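Long-range contact in cytosolic protein (Streptococcus thermophilus, PDB 2QZI), which is of unknown function but adopts a small alpha/beta fold with an antiparallel sheet, and binds sodium ions in its crystal: residues 4-9 / 32-37. Sequence-based numbering, arbitrary orientation.
Sequences MKLINT and YSAGNT
Ile7 and Ser33 face each other as the hydrogen-bonded pair of an antiparallel ladder, a compact example of how a short edge strand is stitched onto a sheet. Ile7 N, in strand 6-8, outermost in the six-stranded antiparallel sheet, donates a nearly straight bond to Ser33 O (3.0 Å, 165° at the hydrogen), and Ile7 O takes the return bond from Ser33 N. Each carbonyl oxygen also meets a CA-H group, that of Leu6 for Ser33 O and that of Tyr32 for Ile7 O.

On the N-terminal side of Leu6 the chains separate, and a water accepts a bond from Gly35 N at 2.8 Å; it also lies close to Lys5 O, at a distance too short to be trusted. Here the second strand enters the type II' turn from Ala34 to Thr37, which leads into strand 37-44.

Leu6, Asn8, Tyr32 and Ala34 share one sheet face. The Leu6 side chain crosses that of Tyr32 at about a right angle, setting CD1 3.9 Å from Tyr32 CB; Leu6 also touches Phe70 and Phe71 of helix 61-74. Phe71 meets the Tyr32 ring edge-to-face. With CG anti to the backbone N (chi1 -161°), Asn8 lays its amide over one face of this ring, the two planes inclined by 48°; CG stands 3.9 Å from Tyr32 CZ. Asn8 ND2 comes to 3.0 Å from Tyr32 OH at a poor bonding angle, and the hydrogen bonds go outside: Asn8 OD1 to Thr10 OG1, Tyr32 OH to Lys75 NZ and Glu30 OE1.

At the far end of the contact, selenomethionine Met4 first runs out with CG opposite its backbone N, then bends at both chi2 and chi3. This folded chain brings CG within 3.8 Å of Gly35 N and rests SE against the methyl group of Ala34, 3.7 Å from its CB.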
HETATM    1  N   MSE A   4      -7.492   7.417 -13.971  1.00 87.36           N
HETATM    2  CA  MSE A   4      -7.476   6.235 -13.113  1.00 86.96           C
HETATM    3  C   MSE A   4      -7.763   6.528 -11.629  1.00 85.62           C
HETATM    4  O   MSE A   4      -7.035   7.299 -10.950  1.00 84.55           O
HETATM    5  CB  MSE A   4      -6.137   5.491 -13.270  1.00 88.24           C
HETATM    6  CG  MSE A   4      -5.955   4.349 -12.333  1.00 88.27           C
HETATM    7 SE   MSE A   4      -5.637   4.991 -10.526  0.60 94.70          SE
HETATM    8  CE  MSE A   4      -3.643   5.345 -10.609  1.00 87.15           C
ATOM      9  N   LYS A   5      -8.818   5.892 -11.137  1.00 83.51           N
ATOM     10  CA  LYS A   5      -9.167   6.004  -9.734  1.00 81.75           C
ATOM     11  C   LYS A   5      -8.812   4.704  -8.962  1.00 79.71           C
ATOM     12  O   LYS A   5      -8.829   3.607  -9.509  1.00 79.75           O
ATOM     13  CB  LYS A   5     -10.665   6.408  -9.587  1.00 81.35           C
ATOM     14  CG  LYS A   5     -10.937   7.517  -8.511  1.00 83.27           C
ATOM     15  CD  LYS A   5      -9.994   7.401  -7.169  1.00 84.12           C
ATOM     16  CE  LYS A   5      -8.936   8.530  -7.059  1.00 82.29           C
ATOM     17  NZ  LYS A   5      -7.540   8.067  -6.740  1.00 84.54           N
ATOM     18  N   LEU A   6      -8.474   4.868  -7.695  1.00 78.58           N
ATOM     19  CA  LEU A   6      -8.263   3.776  -6.717  1.00 76.89           C
ATOM     20  C   LEU A   6      -9.633   3.274  -6.275  1.00 76.54           C
ATOM     21  O   LEU A   6     -10.473   4.078  -5.843  1.00 76.23           O
ATOM     22  CB  LEU A   6      -7.542   4.327  -5.521  1.00 75.61           C
ATOM     23  CG  LEU A   6      -5.982   4.429  -5.522  1.00 76.52           C
ATOM     24  CD1 LEU A   6      -5.372   3.070  -5.358  1.00 72.39           C
ATOM     25  CD2 LEU A   6      -5.481   5.076  -6.800  1.00 72.59           C
ATOM     26  N   ILE A   7      -9.875   1.977  -6.473  1.00 75.94           N
ATOM     27  CA  ILE A   7     -11.128   1.292  -6.121  1.00 73.79           C
ATOM     28  C   ILE A   7     -10.732   0.337  -4.940  1.00 74.67           C
ATOM     29  O   ILE A   7      -9.784  -0.462  -5.052  1.00 73.05           O
ATOM     30  CB  ILE A   7     -11.733   0.569  -7.353  1.00 73.86           C
ATOM     31  CG1 ILE A   7     -11.798   1.483  -8.591  1.00 72.93           C
ATOM     32  CG2 ILE A   7     -13.161  -0.029  -7.082  1.00 71.11           C
ATOM     33  CD1 ILE A   7     -13.222   2.060  -8.949  1.00 73.31           C
ATOM     34  N   ASN A   8     -11.388   0.499  -3.780  1.00 74.81           N
ATOM     35  CA  ASN A   8     -11.287  -0.452  -2.673  1.00 74.26           C
ATOM     36  C   ASN A   8     -11.851  -1.824  -3.077  1.00 73.19           C
ATOM     37  O   ASN A   8     -13.016  -1.937  -3.300  1.00 71.60           O
ATOM     38  CB  ASN A   8     -12.037   0.031  -1.397  1.00 74.04           C
ATOM     39  CG  ASN A   8     -11.537  -0.717  -0.132  1.00 77.60           C
ATOM     40  OD1 ASN A   8     -11.472  -1.942  -0.125  1.00 77.41           O
ATOM     41  ND2 ASN A   8     -11.088   0.022   0.888  1.00 79.73           N
ATOM     42  N   THR A   9     -11.018  -2.865  -3.137  1.00 73.09           N
ATOM     43  CA  THR A   9     -11.491  -4.207  -3.580  1.00 73.33           C
ATOM     44  C   THR A   9     -11.390  -5.223  -2.384  1.00 74.07           C
ATOM     45  O   THR A   9     -11.507  -6.441  -2.595  1.00 74.48           O
ATOM     46  CB  THR A   9     -10.606  -4.730  -4.751  1.00 72.52           C
ATOM     47  OG1 THR A   9      -9.241  -4.646  -4.316  1.00 72.65           O
ATOM     48  CG2 THR A   9     -10.767  -3.903  -6.007  1.00 71.12           C
ATOM     49  N   TYR A  32      -6.625  -2.650  -3.107  1.00 74.55           N
ATOM     50  CA  TYR A  32      -7.192  -1.705  -4.088  1.00 72.17           C
ATOM     51  C   TYR A  32      -6.654  -2.013  -5.486  1.00 73.40           C
ATOM     52  O   TYR A  32      -5.502  -2.446  -5.648  1.00 71.61           O
ATOM     53  CB  TYR A  32      -6.757  -0.269  -3.789  1.00 72.22           C
ATOM     54  CG  TYR A  32      -7.263   0.293  -2.493  1.00 75.06           C
ATOM     55  CD1 TYR A  32      -8.240   1.273  -2.484  1.00 76.44           C
ATOM     56  CD2 TYR A  32      -6.730  -0.151  -1.239  1.00 78.29           C
ATOM     57  CE1 TYR A  32      -8.704   1.791  -1.299  1.00 78.23           C
ATOM     58  CE2 TYR A  32      -7.232   0.354  -0.035  1.00 76.63           C
ATOM     59  CZ  TYR A  32      -8.190   1.345  -0.092  1.00 77.24           C
ATOM     60  OH  TYR A  32      -8.694   1.874   1.078  1.00 78.80           O
ATOM     61  N   SER A  33      -7.508  -1.765  -6.476  1.00 73.20           N
ATOM     62  CA  SER A  33      -7.156  -1.622  -7.868  1.00 76.44           C
ATOM     63  C   SER A  33      -6.847  -0.165  -8.227  1.00 77.56           C
ATOM     64  O   SER A  33      -7.414   0.777  -7.677  1.00 78.66           O
ATOM     65  CB  SER A  33      -8.374  -2.007  -8.724  1.00 78.00           C
ATOM     66  OG  SER A  33      -8.289  -3.400  -8.955  1.00 83.05           O
ATOM     67  N   ALA A  34      -5.931   0.004  -9.165  1.00 78.55           N
ATOM     68  CA  ALA A  34      -5.625   1.265  -9.787  1.00 77.64           C
ATOM     69  C   ALA A  34      -5.544   0.871 -11.282  1.00 77.38           C
ATOM     70  O   ALA A  34      -4.483   0.702 -11.833  1.00 77.96           O
ATOM     71  CB  ALA A  34      -4.295   1.793  -9.200  1.00 77.63           C
ATOM     72  N   GLY A  35      -6.695   0.651 -11.911  1.00 77.28           N
ATOM     73  CA  GLY A  35      -6.749   0.086 -13.275  1.00 76.65           C
ATOM     74  C   GLY A  35      -6.329  -1.377 -13.196  1.00 76.62           C
ATOM     75  O   GLY A  35      -6.942  -2.136 -12.461  1.00 77.55           O
ATOM     76  N   ASN A  36      -5.278  -1.776 -13.912  1.00 75.56           N
ATOM     77  CA  ASN A  36      -4.769  -3.157 -13.798  1.00 74.88           C
ATOM     78  C   ASN A  36      -3.590  -3.350 -12.812  1.00 73.37           C
ATOM     79  O   ASN A  36      -3.091  -4.457 -12.623  1.00 72.70           O
ATOM     80  CB  ASN A  36      -4.505  -3.814 -15.162  1.00 76.29           C
ATOM     81  CG  ASN A  36      -3.685  -2.934 -16.125  1.00 78.05           C
ATOM     82  OD1 ASN A  36      -2.793  -2.189 -15.736  1.00 80.20           O
ATOM     83  ND2 ASN A  36      -3.991  -3.058 -17.405  1.00 80.17           N
ATOM     84  N   THR A  37      -3.205  -2.254 -12.173  1.00 71.61           N
ATOM     85  CA  THR A  37      -2.297  -2.245 -11.053  1.00 70.08           C
ATOM     86  C   THR A  37      -2.998  -2.622  -9.743  1.00 70.75           C
ATOM     87  O   THR A  37      -4.134  -2.151  -9.437  1.00 65.51           O
ATOM     88  CB  THR A  37      -1.595  -0.851 -10.961  1.00 70.87           C
ATOM     89  OG1 THR A  37      -0.754  -0.669 -12.104  1.00 68.58           O
ATOM     90  CG2 THR A  37      -0.710  -0.744  -9.760  1.00 67.82           C
TER
HETATM   91  O   HOH W   1      -9.010   1.373 -10.445  1.00 60.60           O